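Side-chain contacts in MdcE (Pseudomonas aeruginosa, PDB 5VIP), which probably serves as the gamma subunit of biotin-independent malonate decarboxylase, with a presumed carboxyltransferase role: residues A132-A137 with F161-Y166; R140-G145 with G165-R170; P57-A62 with V91-E96; V48-L53 with R103-L108. All coordinates share one frame; numbering follows the deposited sequence.

From the N terminus, 48-53 opens contact 4 and 57-62 opens contact 3. Contact 3 closes first, at 91-96, and contact 4 closes at 103-108, so contact 3 is nested within the loop of contact 4. Together they tie the first three strands of the mixed sheet to helix 81-97, and Asp50 and Arg59 join them by a salt bridge. Next come contacts 1 and 2, which both start on helix 127-143 and cross each other: 132-137, 140-145, 161-166, 165-170, with Gly165 and Tyr166 shared. They bind that helix to helix 158-163 and to the loop leading into strand 170-174, while a salt bridge from Arg140 to Asp92 connects contact 2 with contact 3.

Contact 1: residues A132-A137 with F161-Y166; sequences AGAVDA and FLAHGY
Helix 127-143 packs against the last turn of helix 158-163 through the side chains of Ala134 and Val135, which meet Ala163 and the main-chain O of Leu162. The small residues let the backbones come very close: the CA atoms of Val135 and Ala163 are 5.0 Å apart. Val135 CG2 does most of the touching. It sits 3.3 Å from Leu162 O and 3.8 Å from Ala163 CA, so this methyl lies on the main chain of the partner helix. With CG1 anti to the backbone N (chi1 170°), CG2 is the branch beside that N and meets the other helix. Next to it in the chain, Ala134 CB lies 4.0 Å from Ala163 CB, methyl to methyl, and 3.6 Å from Ala163 O. The two buried helices lie beside the mixed sheet, consistent with the crotonase-like fold of carboxyltransferase subunits; Ala134 also rests on Leu87 of helix 81-97. Directly after Ala163 the helix ends: His164 leaves helical angles and Gly165 takes a positive phi. The chain then turns back, and Tyr166 N bonds to Phe161 O at 3.0 Å. In the same turn the rings of Phe161 and Tyr166 stack, Phe161 CE2 standing 3.4 Å above the centre of the Tyr166 ring. His164 ND1 reaches back to the hydroxyl of Tyr138 on helix 127-143.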
loop_
_atom_site.group_PDB
_atom_site.type_symbol
_atom_site.label_atom_id
_atom_site.label_comp_id
_atom_site.label_asym_id
_atom_site.label_seq_id
_atom_site.Cartn_x
_atom_site.Cartn_y
_atom_site.Cartn_z
ATOM N N ALA A 132 2.875 -2.652 5.551
ATOM C CA ALA A 132 3.928 -2.604 4.540
ATOM C C ALA A 132 4.592 -3.970 4.369
ATOM O O ALA A 132 4.955 -4.357 3.255
ATOM C CB ALA A 132 4.970 -1.560 4.900
ATOM N N GLY A 133 4.790 -4.680 5.478
ATOM C CA GLY A 133 5.321 -6.036 5.424
ATOM C C GLY A 133 4.477 -6.952 4.540
ATOM O O GLY A 133 5.006 -7.738 3.744
ATOM N N ALA A 134 3.157 -6.848 4.667
ATOM C CA ALA A 134 2.256 -7.665 3.857
ATOM C C ALA A 134 2.351 -7.302 2.376
ATOM O O ALA A 134 2.411 -8.180 1.509
ATOM C CB ALA A 134 0.809 -7.524 4.348
ATOM N N VAL A 135 2.348 -6.003 2.094
ATOM C CA VAL A 135 2.446 -5.508 0.721
ATOM C C VAL A 135 3.760 -5.955 0.079
ATOM O O VAL A 135 3.786 -6.446 -1.055
ATOM C CB VAL A 135 2.326 -3.955 0.679
ATOM C CG1 VAL A 135 2.664 -3.411 -0.694
ATOM C CG2 VAL A 135 0.908 -3.534 1.049
ATOM N N ASP A 136 4.851 -5.782 0.815
ATOM C CA ASP A 136 6.166 -6.166 0.308
ATOM C C ASP A 136 6.218 -7.665 -0.030
ATOM O O ASP A 136 6.706 -8.052 -1.092
ATOM C CB ASP A 136 7.254 -5.797 1.324
ATOM C CG ASP A 136 8.657 -5.996 0.769
ATOM O OD1 ASP A 136 9.061 -5.226 -0.131
ATOM O OD2 ASP A 136 9.346 -6.925 1.227
ATOM N N ALA A 137 5.690 -8.506 0.856
ATOM C CA ALA A 137 5.708 -9.950 0.604
ATOM C C ALA A 137 4.878 -10.323 -0.643
ATOM O O ALA A 137 5.342 -11.069 -1.514
ATOM C CB ALA A 137 5.206 -10.704 1.823
ATOM N N PHE A 161 -7.229 -3.439 2.335
ATOM C CA PHE A 161 -7.196 -3.920 0.947
ATOM C C PHE A 161 -5.803 -3.744 0.316
ATOM O O PHE A 161 -5.346 -4.600 -0.445
ATOM C CB PHE A 161 -8.265 -3.199 0.098
ATOM C CG PHE A 161 -8.414 -3.739 -1.313
ATOM C CD1 PHE A 161 -8.079 -5.053 -1.624
ATOM C CD2 PHE A 161 -8.891 -2.919 -2.326
ATOM C CE1 PHE A 161 -8.215 -5.540 -2.918
ATOM C CE2 PHE A 161 -9.040 -3.401 -3.625
ATOM C CZ PHE A 161 -8.693 -4.713 -3.921
ATOM N N LEU A 162 -5.124 -2.640 0.622
ATOM C CA LEU A 162 -3.754 -2.462 0.110
ATOM C C LEU A 162 -2.867 -3.630 0.561
ATOM O O LEU A 162 -2.062 -4.162 -0.217
ATOM C CB LEU A 162 -3.161 -1.127 0.580
ATOM C CG LEU A 162 -3.757 0.123 -0.073
ATOM C CD1 LEU A 162 -3.239 1.403 0.572
ATOM C CD2 LEU A 162 -3.464 0.129 -1.570
ATOM N N ALA A 163 -3.052 -4.052 1.811
ATOM C CA ALA A 163 -2.231 -5.108 2.404
ATOM C C ALA A 163 -2.652 -6.498 1.943
ATOM O O ALA A 163 -1.832 -7.405 1.854
ATOM C CB ALA A 163 -2.290 -5.035 3.930
ATOM N N HIS A 164 -3.943 -6.659 1.668
ATOM C CA HIS A 164 -4.489 -7.976 1.374
ATOM C C HIS A 164 -5.378 -7.914 0.143
ATOM O O HIS A 164 -6.580 -7.666 0.244
ATOM C CB HIS A 164 -5.274 -8.497 2.578
ATOM C CG HIS A 164 -5.875 -9.849 2.366
ATOM N ND1 HIS A 164 -5.119 -10.961 2.056
ATOM C CD2 HIS A 164 -7.160 -10.275 2.442
ATOM C CE1 HIS A 164 -5.914 -12.011 1.936
ATOM N NE2 HIS A 164 -7.156 -11.624 2.172
ATOM N N GLY A 165 -4.762 -8.084 -1.019
ATOM C CA GLY A 165 -5.491 -8.119 -2.260
ATOM C C GLY A 165 -4.997 -7.189 -3.347
ATOM O O GLY A 165 -4.999 -7.573 -4.501
ATOM N N TYR A 166 -4.577 -5.969 -3.015
ATOM C CA TYR A 166 -4.428 -4.981 -4.077
ATOM C C TYR A 166 -3.112 -5.149 -4.864
ATOM O O TYR A 166 -2.898 -4.462 -5.862
ATOM C CB TYR A 166 -4.477 -3.551 -3.540
ATOM C CG TYR A 166 -5.405 -2.638 -4.323
ATOM C CD1 TYR A 166 -6.085 -1.603 -3.689
ATOM C CD2 TYR A 166 -5.694 -2.886 -5.667
ATOM C CE1 TYR A 166 -6.951 -0.775 -4.401
ATOM C CE2 TYR A 166 -6.574 -2.075 -6.371
ATOM C CZ TYR A 166 -7.187 -1.019 -5.734
ATOM O OH TYR A 166 -8.076 -0.209 -6.428
#

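Contact 2: residues R140-G145 with G165-R170; sequences RARLAG and GYQANR
Arg142 and Asn169 are the nearest backbone pair, their CA atoms 7.3 Å apart, where the end of helix 127-143 faces the loop running into strand 170-174. The helix finishes in a Schellman motif at Gly145, whose phi is positive; the loop begins with a type I beta turn from Gly165 to Ala168. Arg142 bridges the gap. Its chain leaves the helix extended and then bends at chi3 (46°), which turns the guanidinium side-on to Gln167 and gives two bonds to that one residue. Arg142 NE donates to the main-chain Gln167 O at 2.8 Å in a bent bond, and Arg142 NH2 donates to the side-chain Gln167 OE1 at 2.7 Å. OE1 lies near the guanidinium plane and is met almost straight on, with a C=O...N angle of 168°; the amide plane itself is turned 48° from the guanidinium. The remaining nitrogen, NH1, bonds to Arg259 O, while Gln167 NE2 bonds to the backbone of a chain of another protein in the assembly. Both flat groups are thus fixed in their rotation. The Asn169 amide crosses the CG-CD part of Arg142 at a slant, Asn169 ND2 3.5 Å from Arg142 CG, and its OD1 is taken by Leu148 N. A water completes the join: it bonds to Arg142 O at 2.8 Å and accepts from Asn169 ND2 at 3.2 Å. The side-on arginine thus joins a Schellman-terminated helix to the loop leading from helix 158-163 into strand 170-174 of the mixed sheet.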
loop_
_atom_site.group_PDB
_atom_site.type_symbol
_atom_site.label_atom_id
_atom_site.label_comp_id
_atom_site.label_asym_id
_atom_site.label_seq_id
_atom_site.Cartn_x
_atom_site.Cartn_y
_atom_site.Cartn_z
ATOM N N ARG A 140 6.672 -9.016 -3.837
ATOM C CA ARG A 140 7.862 -9.806 -4.137
ATOM C C ARG A 140 7.466 -11.156 -4.714
ATOM O O ARG A 140 8.079 -11.636 -5.669
ATOM C CB ARG A 140 8.728 -9.992 -2.886
ATOM C CG ARG A 140 9.588 -8.779 -2.548
ATOM C CD ARG A 140 10.574 -9.055 -1.423
ATOM N NE ARG A 140 9.910 -9.251 -0.139
ATOM C CZ ARG A 140 9.857 -10.414 0.501
ATOM N NH1 ARG A 140 10.450 -11.479 -0.020
ATOM N NH2 ARG A 140 9.229 -10.507 1.666
ATOM N N ALA A 141 6.424 -11.752 -4.145
ATOM C CA ALA A 141 5.902 -13.012 -4.666
ATOM C C ALA A 141 5.438 -12.853 -6.109
ATOM O O ALA A 141 5.748 -13.689 -6.951
ATOM C CB ALA A 141 4.767 -13.526 -3.794
ATOM N N ARG A 142 4.694 -11.789 -6.402
ATOM C CA ARG A 142 4.242 -11.530 -7.768
ATOM C C ARG A 142 5.425 -11.342 -8.724
ATOM O O ARG A 142 5.464 -11.954 -9.793
ATOM C CB ARG A 142 3.318 -10.297 -7.815
ATOM C CG ARG A 142 2.870 -9.884 -9.230
ATOM C CD ARG A 142 1.802 -8.762 -9.221
ATOM N NE ARG A 142 2.150 -7.670 -8.301
ATOM C CZ ARG A 142 3.150 -6.811 -8.494
ATOM N NH1 ARG A 142 3.917 -6.901 -9.577
ATOM N NH2 ARG A 142 3.397 -5.862 -7.595
ATOM N N LEU A 143 6.387 -10.505 -8.339
ATOM C CA LEU A 143 7.550 -10.245 -9.182
ATOM C C LEU A 143 8.369 -11.518 -9.421
ATOM O O LEU A 143 9.000 -11.661 -10.464
ATOM C CB LEU A 143 8.443 -9.157 -8.563
ATOM C CG LEU A 143 7.833 -7.748 -8.508
ATOM C CD1 LEU A 143 8.684 -6.823 -7.657
ATOM C CD2 LEU A 143 7.671 -7.185 -9.912
ATOM N N ALA A 144 8.358 -12.426 -8.449
ATOM C CA ALA A 144 9.117 -13.674 -8.550
ATOM C C ALA A 144 8.408 -14.720 -9.411
ATOM O O ALA A 144 8.976 -15.775 -9.704
ATOM C CB ALA A 144 9.387 -14.236 -7.157
ATOM N N GLY A 145 7.168 -14.442 -9.805
ATOM C CA GLY A 145 6.437 -15.346 -10.671
ATOM C C GLY A 145 5.285 -16.116 -10.047
ATOM O O GLY A 145 4.706 -16.982 -10.694
ATOM N N GLY A 165 -4.762 -8.084 -1.019
ATOM C CA GLY A 165 -5.491 -8.119 -2.260
ATOM C C GLY A 165 -4.997 -7.189 -3.347
ATOM O O GLY A 165 -4.999 -7.573 -4.501
ATOM N N TYR A 166 -4.577 -5.969 -3.015
ATOM C CA TYR A 166 -4.428 -4.981 -4.077
ATOM C C TYR A 166 -3.112 -5.149 -4.864
ATOM O O TYR A 166 -2.898 -4.462 -5.862
ATOM C CB TYR A 166 -4.477 -3.551 -3.540
ATOM C CG TYR A 166 -5.405 -2.638 -4.323
ATOM C CD1 TYR A 166 -6.085 -1.603 -3.689
ATOM C CD2 TYR A 166 -5.694 -2.886 -5.667
ATOM C CE1 TYR A 166 -6.951 -0.775 -4.401
ATOM C CE2 TYR A 166 -6.574 -2.075 -6.371
ATOM C CZ TYR A 166 -7.187 -1.019 -5.734
ATOM O OH TYR A 166 -8.076 -0.209 -6.428
ATOM N N GLN A 167 -2.235 -6.057 -4.451
ATOM C CA GLN A 167 -1.045 -6.337 -5.253
ATOM C C GLN A 167 -1.272 -7.434 -6.302
ATOM O O GLN A 167 -0.330 -7.873 -6.949
ATOM C CB GLN A 167 0.127 -6.731 -4.352
ATOM C CG GLN A 167 0.766 -5.556 -3.629
ATOM C CD GLN A 167 1.259 -4.476 -4.596
ATOM O OE1 GLN A 167 2.023 -4.758 -5.514
ATOM N NE2 GLN A 167 0.815 -3.239 -4.389
ATOM N N ALA A 168 -2.515 -7.871 -6.473
ATOM C CA ALA A 168 -2.806 -9.019 -7.343
ATOM C C ALA A 168 -2.503 -8.765 -8.828
ATOM O O ALA A 168 -2.657 -7.645 -9.324
ATOM C CB ALA A 168 -4.280 -9.434 -7.181
ATOM N N ASN A 169 -2.063 -9.810 -9.525
ATOM C CA ASN A 169 -2.029 -9.811 -10.993
ATOM C C ASN A 169 -3.421 -9.597 -11.600
ATOM O O ASN A 169 -3.565 -8.953 -12.631
ATOM C CB ASN A 169 -1.479 -11.129 -11.540
ATOM C CG ASN A 169 -0.063 -11.411 -11.102
ATOM O OD1 ASN A 169 0.163 -12.050 -10.077
ATOM N ND2 ASN A 169 0.901 -10.971 -11.899
ATOM N N ARG A 170 -4.435 -10.182 -10.976
ATOM C CA ARG A 170 -5.809 -10.088 -11.477
ATOM C C ARG A 170 -6.782 -9.948 -10.325
ATOM O O ARG A 170 -6.653 -10.639 -9.314
ATOM C CB ARG A 170 -6.188 -11.313 -12.311
ATOM C CG ARG A 170 -5.273 -11.611 -13.480
ATOM C CD ARG A 170 -5.503 -10.683 -14.661
ATOM N NE ARG A 170 -4.726 -11.167 -15.793
ATOM C CZ ARG A 170 -3.414 -10.984 -15.929
ATOM N NH1 ARG A 170 -2.729 -10.306 -15.014
ATOM N NH2 ARG A 170 -2.782 -11.484 -16.978
HETATM O O HOH W 1 3.270 -12.988 -11.208
#

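Contact 3: residues P57-A62 with V91-E96; sequences PVRFLA and VDEALE
Glu93 OE1 is gripped by two arginines: Arg59 NH1 across the contact, at 2.9 Å with an N-H...O angle of 150°, and Arg39 NH2 from a nearby loop. Arg59 comes to it on the anti side of the carboxylate, and the two flat groups are steeply turned, their planes 71° apart. An extended start, CG anti to the backbone N, carries the Arg59 chain off the strand, and the bend at chi3 (-75°) turns NH1 to Glu93. The guanidinium is held at other points too: NE makes a salt bridge to Asp50 OD1, its strongest polar partner, and NH1 has a weak bond to Ala90 O. Ala94 covers one face near the rim, Ala94 CB 4.0 Å from Arg59 NH1. Toward the interior the contact turns apolar, as Leu61 CD2 meets Val91 CG2 at 3.9 Å, the two side chains crossing at about a right angle. Helix segment 91-96 runs almost antiparallel to strand segment 57-62, the axes 10.7 Å apart. Strand 56-63, helix 81-97 and the parallel neighbouring strand 106-113 form a beta-alpha-beta crossover, and the contact joins its first strand to its helix; Tyr138 of helix 127-143 touches both Leu61 and Val91.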
loop_
_atom_site.group_PDB
_atom_site.type_symbol
_atom_site.label_atom_id
_atom_site.label_comp_id
_atom_site.label_asym_id
_atom_site.label_seq_id
_atom_site.Cartn_x
_atom_site.Cartn_y
_atom_site.Cartn_z
ATOM N N PRO A 57 -0.707 -25.912 -8.212
ATOM C CA PRO A 57 -0.572 -25.653 -6.770
ATOM C C PRO A 57 -1.039 -24.241 -6.386
ATOM O O PRO A 57 -0.637 -23.287 -7.040
ATOM C CB PRO A 57 0.935 -25.819 -6.519
ATOM C CG PRO A 57 1.578 -25.583 -7.860
ATOM C CD PRO A 57 0.600 -26.125 -8.863
ATOM N N VAL A 58 -1.890 -24.123 -5.366
ATOM C CA VAL A 58 -2.351 -22.814 -4.899
ATOM C C VAL A 58 -2.335 -22.708 -3.375
ATOM O O VAL A 58 -2.393 -23.715 -2.666
ATOM C CB VAL A 58 -3.788 -22.482 -5.397
ATOM C CG1 VAL A 58 -3.923 -22.734 -6.886
ATOM C CG2 VAL A 58 -4.831 -23.273 -4.637
ATOM N N ARG A 59 -2.255 -21.479 -2.874
ATOM C CA ARG A 59 -2.426 -21.222 -1.452
ATOM C C ARG A 59 -3.507 -20.160 -1.277
ATOM O O ARG A 59 -3.411 -19.068 -1.845
ATOM C CB ARG A 59 -1.099 -20.788 -0.809
ATOM C CG ARG A 59 -1.225 -20.224 0.606
ATOM C CD ARG A 59 0.160 -20.046 1.250
ATOM N NE ARG A 59 0.724 -21.331 1.664
ATOM C CZ ARG A 59 1.704 -21.486 2.554
ATOM N NH1 ARG A 59 2.264 -20.427 3.137
ATOM N NH2 ARG A 59 2.123 -22.709 2.869
ATOM N N PHE A 60 -4.549 -20.502 -0.522
ATOM C CA PHE A 60 -5.629 -19.571 -0.196
ATOM C C PHE A 60 -5.260 -18.756 1.042
ATOM O O PHE A 60 -4.730 -19.292 2.012
ATOM C CB PHE A 60 -6.951 -20.314 0.067
ATOM C CG PHE A 60 -7.546 -20.991 -1.149
ATOM C CD1 PHE A 60 -8.433 -20.315 -1.978
ATOM C CD2 PHE A 60 -7.244 -22.316 -1.440
ATOM C CE1 PHE A 60 -8.995 -20.941 -3.084
ATOM C CE2 PHE A 60 -7.800 -22.947 -2.548
ATOM C CZ PHE A 60 -8.676 -22.258 -3.368
ATOM N N LEU A 61 -5.562 -17.462 1.021
ATOM C CA LEU A 61 -5.323 -16.618 2.185
ATOM C C LEU A 61 -6.518 -15.731 2.418
ATOM O O LEU A 61 -6.995 -15.081 1.503
ATOM C CB LEU A 61 -4.074 -15.740 2.011
ATOM C CG LEU A 61 -2.745 -16.439 1.756
ATOM C CD1 LEU A 61 -2.391 -16.331 0.284
ATOM C CD2 LEU A 61 -1.668 -15.811 2.617
ATOM N N ALA A 62 -6.975 -15.686 3.657
ATOM C CA ALA A 62 -8.087 -14.841 4.024
ATOM C C ALA A 62 -7.858 -14.248 5.402
ATOM O O ALA A 62 -7.418 -14.938 6.330
ATOM C CB ALA A 62 -9.406 -15.641 3.996
ATOM N N VAL A 91 2.930 -15.441 3.281
ATOM C CA VAL A 91 3.310 -15.278 1.886
ATOM C C VAL A 91 4.800 -15.558 1.692
ATOM O O VAL A 91 5.193 -16.271 0.762
ATOM C CB VAL A 91 2.954 -13.871 1.372
ATOM C CG1 VAL A 91 3.560 -13.636 -0.004
ATOM C CG2 VAL A 91 1.413 -13.712 1.328
ATOM N N ASP A 92 5.636 -15.026 2.578
ATOM C CA ASP A 92 7.069 -15.275 2.448
ATOM C C ASP A 92 7.398 -16.767 2.602
ATOM O O ASP A 92 8.347 -17.263 1.996
ATOM C CB ASP A 92 7.863 -14.457 3.468
ATOM C CG ASP A 92 9.257 -14.130 2.982
ATOM O OD1 ASP A 92 9.376 -13.384 1.986
ATOM O OD2 ASP A 92 10.235 -14.632 3.580
ATOM N N GLU A 93 6.609 -17.471 3.411
ATOM C CA GLU A 93 6.785 -18.914 3.580
ATOM C C GLU A 93 6.635 -19.630 2.236
ATOM O O GLU A 93 7.466 -20.452 1.872
ATOM C CB GLU A 93 5.783 -19.477 4.595
ATOM C CG GLU A 93 5.835 -21.001 4.703
ATOM C CD GLU A 93 4.783 -21.582 5.642
ATOM O OE1 GLU A 93 3.599 -21.181 5.562
ATOM O OE2 GLU A 93 5.145 -22.453 6.463
ATOM N N ALA A 94 5.578 -19.305 1.498
ATOM C CA ALA A 94 5.361 -19.889 0.182
ATOM C C ALA A 94 6.459 -19.495 -0.810
ATOM O O ALA A 94 6.919 -20.324 -1.594
ATOM C CB ALA A 94 3.989 -19.486 -0.357
ATOM N N LEU A 95 6.873 -18.232 -0.775
ATOM C CA LEU A 95 7.890 -17.730 -1.699
ATOM C C LEU A 95 9.209 -18.493 -1.537
ATOM O O LEU A 95 9.837 -18.898 -2.524
ATOM C CB LEU A 95 8.101 -16.225 -1.478
ATOM C CG LEU A 95 9.155 -15.461 -2.285
ATOM C CD1 LEU A 95 8.813 -15.460 -3.768
ATOM C CD2 LEU A 95 9.284 -14.033 -1.776
ATOM N N GLU A 96 9.604 -18.706 -0.288
ATOM C CA GLU A 96 10.859 -19.386 0.023
ATOM C C GLU A 96 10.792 -20.875 -0.302
ATOM O O GLU A 96 11.766 -21.456 -0.763
ATOM C CB GLU A 96 11.217 -19.179 1.495
ATOM C CG GLU A 96 11.484 -17.714 1.855
ATOM C CD GLU A 96 12.717 -17.149 1.161
ATOM O OE1 GLU A 96 13.755 -17.840 1.146
ATOM O OE2 GLU A 96 12.653 -16.017 0.631
#

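Contact 4: residues V48-L53 with R103-L108; sequences VADAEL and RKRALL
Arg105 and Asp50 meet because of how each side chain leaves its backbone. Arg105 sets CG between its backbone N and carbonyl carbon (chi1 82°) and then bends at chi3, which carries NH1 toward the sheet edge; Asp50 has CG beside its backbone N (chi1 -69°), presenting the carboxylate to it. The two residues sit in the mixed beta sheet, Asp50 on the outermost strand 46-53 and Arg105 just ahead of strand 106-113. Strand 56-63 runs between these two strands, antiparallel to the first and parallel to the second, so the ion pair spans the strand in the middle. Arg105 NH1 donates to Asp50 OD1 at 3.1 Å in a salt bridge that is well bent. The nitrogen approaches from above the carboxylate, 48° out of its plane. Both groups have stronger partners elsewhere, Asp50 in Arg59 of the intervening strand and Arg105, through NH2, in Asp98. The guanidinium groups of Arg59 and Arg105 come close to each other beside the shared carboxylate, whose negative charge probably offsets theirs. Arg105 additionally rests on Ala94 and Ala97 of helix 81-97. On the other face of the sheet, Leu53 and Leu108 each send the side chain toward the other's strand, a marginal touch at most, the nearest approach being 4.5 Å between Leu53 CD2 and Leu108 CD1. Back at the ion pair, Asp50 OD2 stands 3.5 Å from Arg105 NH1, a little farther than OD1.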
loop_
_atom_site.group_PDB
_atom_site.type_symbol
_atom_site.label_atom_id
_atom_site.label_comp_id
_atom_site.label_asym_id
_atom_site.label_seq_id
_atom_site.Cartn_x
_atom_site.Cartn_y
_atom_site.Cartn_z
ATOM N N VAL A 48 -5.173 -19.850 6.203
ATOM C CA VAL A 48 -4.229 -20.203 5.148
ATOM C C VAL A 48 -4.328 -21.701 4.873
ATOM O O VAL A 48 -4.353 -22.502 5.806
ATOM C CB VAL A 48 -2.764 -19.852 5.537
ATOM C CG1 VAL A 48 -1.803 -20.200 4.408
ATOM C CG2 VAL A 48 -2.636 -18.381 5.927
ATOM N N ALA A 49 -4.382 -22.077 3.600
ATOM C CA ALA A 49 -4.463 -23.486 3.221
ATOM C C ALA A 49 -3.865 -23.699 1.841
ATOM O O ALA A 49 -4.085 -22.900 0.934
ATOM C CB ALA A 49 -5.907 -23.963 3.248
ATOM N N ASP A 50 -3.100 -24.773 1.684
ATOM C CA ASP A 50 -2.592 -25.158 0.374
ATOM C C ASP A 50 -3.556 -26.143 -0.285
ATOM O O ASP A 50 -4.181 -26.952 0.392
ATOM C CB ASP A 50 -1.194 -25.764 0.497
ATOM C CG ASP A 50 -0.146 -24.735 0.901
ATOM O OD1 ASP A 50 -0.081 -23.665 0.258
ATOM O OD2 ASP A 50 0.615 -24.991 1.862
ATOM N N ALA A 51 -3.677 -26.066 -1.605
ATOM C CA ALA A 51 -4.598 -26.924 -2.343
ATOM C C ALA A 51 -4.220 -26.920 -3.806
ATOM O O ALA A 51 -3.142 -26.457 -4.164
ATOM C CB ALA A 51 -6.029 -26.466 -2.165
ATOM N N GLU A 52 -5.104 -27.435 -4.657
ATOM C CA GLU A 52 -4.836 -27.427 -6.090
ATOM C C GLU A 52 -6.026 -26.898 -6.868
ATOM O O GLU A 52 -7.173 -27.079 -6.475
ATOM C CB GLU A 52 -4.450 -28.824 -6.592
ATOM C CG GLU A 52 -3.138 -29.344 -6.011
ATOM C CD GLU A 52 -2.646 -30.614 -6.700
ATOM O OE1 GLU A 52 -3.216 -30.984 -7.753
ATOM O OE2 GLU A 52 -1.690 -31.242 -6.186
ATOM N N LEU A 53 -5.728 -26.220 -7.965
ATOM C CA LEU A 53 -6.752 -25.702 -8.848
ATOM C C LEU A 53 -6.335 -26.043 -10.266
ATOM O O LEU A 53 -5.293 -25.589 -10.725
ATOM C CB LEU A 53 -6.924 -24.193 -8.663
ATOM C CG LEU A 53 -7.969 -23.483 -9.524
ATOM C CD1 LEU A 53 -9.363 -23.943 -9.154
ATOM C CD2 LEU A 53 -7.841 -21.973 -9.364
ATOM N N ARG A 103 7.102 -24.863 -10.552
ATOM C CA ARG A 103 5.821 -24.173 -10.488
ATOM C C ARG A 103 5.690 -23.376 -9.193
ATOM O O ARG A 103 5.603 -23.957 -8.110
ATOM C CB ARG A 103 4.665 -25.169 -10.570
ATOM C CG ARG A 103 4.459 -25.851 -11.910
ATOM C CD ARG A 103 3.592 -27.087 -11.695
ATOM N NE ARG A 103 2.680 -27.320 -12.805
ATOM C CZ ARG A 103 1.558 -28.026 -12.706
ATOM N NH1 ARG A 103 1.220 -28.568 -11.541
ATOM N NH2 ARG A 103 0.779 -28.191 -13.769
ATOM N N LYS A 104 5.671 -22.051 -9.300
ATOM C CA LYS A 104 5.390 -21.204 -8.143
ATOM C C LYS A 104 3.901 -21.276 -7.831
ATOM O O LYS A 104 3.079 -21.063 -8.715
ATOM C CB LYS A 104 5.791 -19.751 -8.409
ATOM C CG LYS A 104 7.121 -19.564 -9.098
ATOM C CD LYS A 104 8.270 -19.892 -8.184
ATOM C CE LYS A 104 9.548 -19.261 -8.689
ATOM N NZ LYS A 104 10.601 -19.346 -7.642
ATOM N N ARG A 105 3.549 -21.562 -6.583
ATOM C CA ARG A 105 2.150 -21.741 -6.242
ATOM C C ARG A 105 1.385 -20.428 -6.388
ATOM O O ARG A 105 1.933 -19.338 -6.171
ATOM C CB ARG A 105 2.001 -22.294 -4.823
ATOM C CG ARG A 105 2.097 -21.257 -3.720
ATOM C CD ARG A 105 2.224 -21.950 -2.380
ATOM N NE ARG A 105 3.474 -22.700 -2.294
ATOM C CZ ARG A 105 3.814 -23.469 -1.269
ATOM N NH1 ARG A 105 2.990 -23.611 -0.236
ATOM N NH2 ARG A 105 4.976 -24.103 -1.282
ATOM N N ALA A 106 0.122 -20.534 -6.784
ATOM C CA ALA A 106 -0.703 -19.344 -6.903
ATOM C C ALA A 106 -1.076 -18.875 -5.509
ATOM O O ALA A 106 -1.237 -19.681 -4.591
ATOM C CB ALA A 106 -1.948 -19.614 -7.743
ATOM N N LEU A 107 -1.183 -17.561 -5.350
ATOM C CA LEU A 107 -1.659 -16.983 -4.108
ATOM C C LEU A 107 -3.041 -16.433 -4.379
ATOM O O LEU A 107 -3.205 -15.514 -5.185
ATOM C CB LEU A 107 -0.712 -15.888 -3.601
ATOM C CG LEU A 107 0.741 -16.347 -3.423
ATOM C CD1 LEU A 107 1.640 -15.209 -2.993
ATOM C CD2 LEU A 107 0.840 -17.526 -2.448
ATOM N N LEU A 108 -4.032 -17.022 -3.723
ATOM C CA LEU A 108 -5.424 -16.651 -3.923
ATOM C C LEU A 108 -5.921 -15.905 -2.699
ATOM O O LEU A 108 -6.215 -16.515 -1.660
ATOM C CB LEU A 108 -6.282 -17.894 -4.186
ATOM C CG LEU A 108 -5.712 -18.799 -5.289
ATOM C CD1 LEU A 108 -6.554 -20.069 -5.487
ATOM C CD2 LEU A 108 -5.604 -18.032 -6.597
#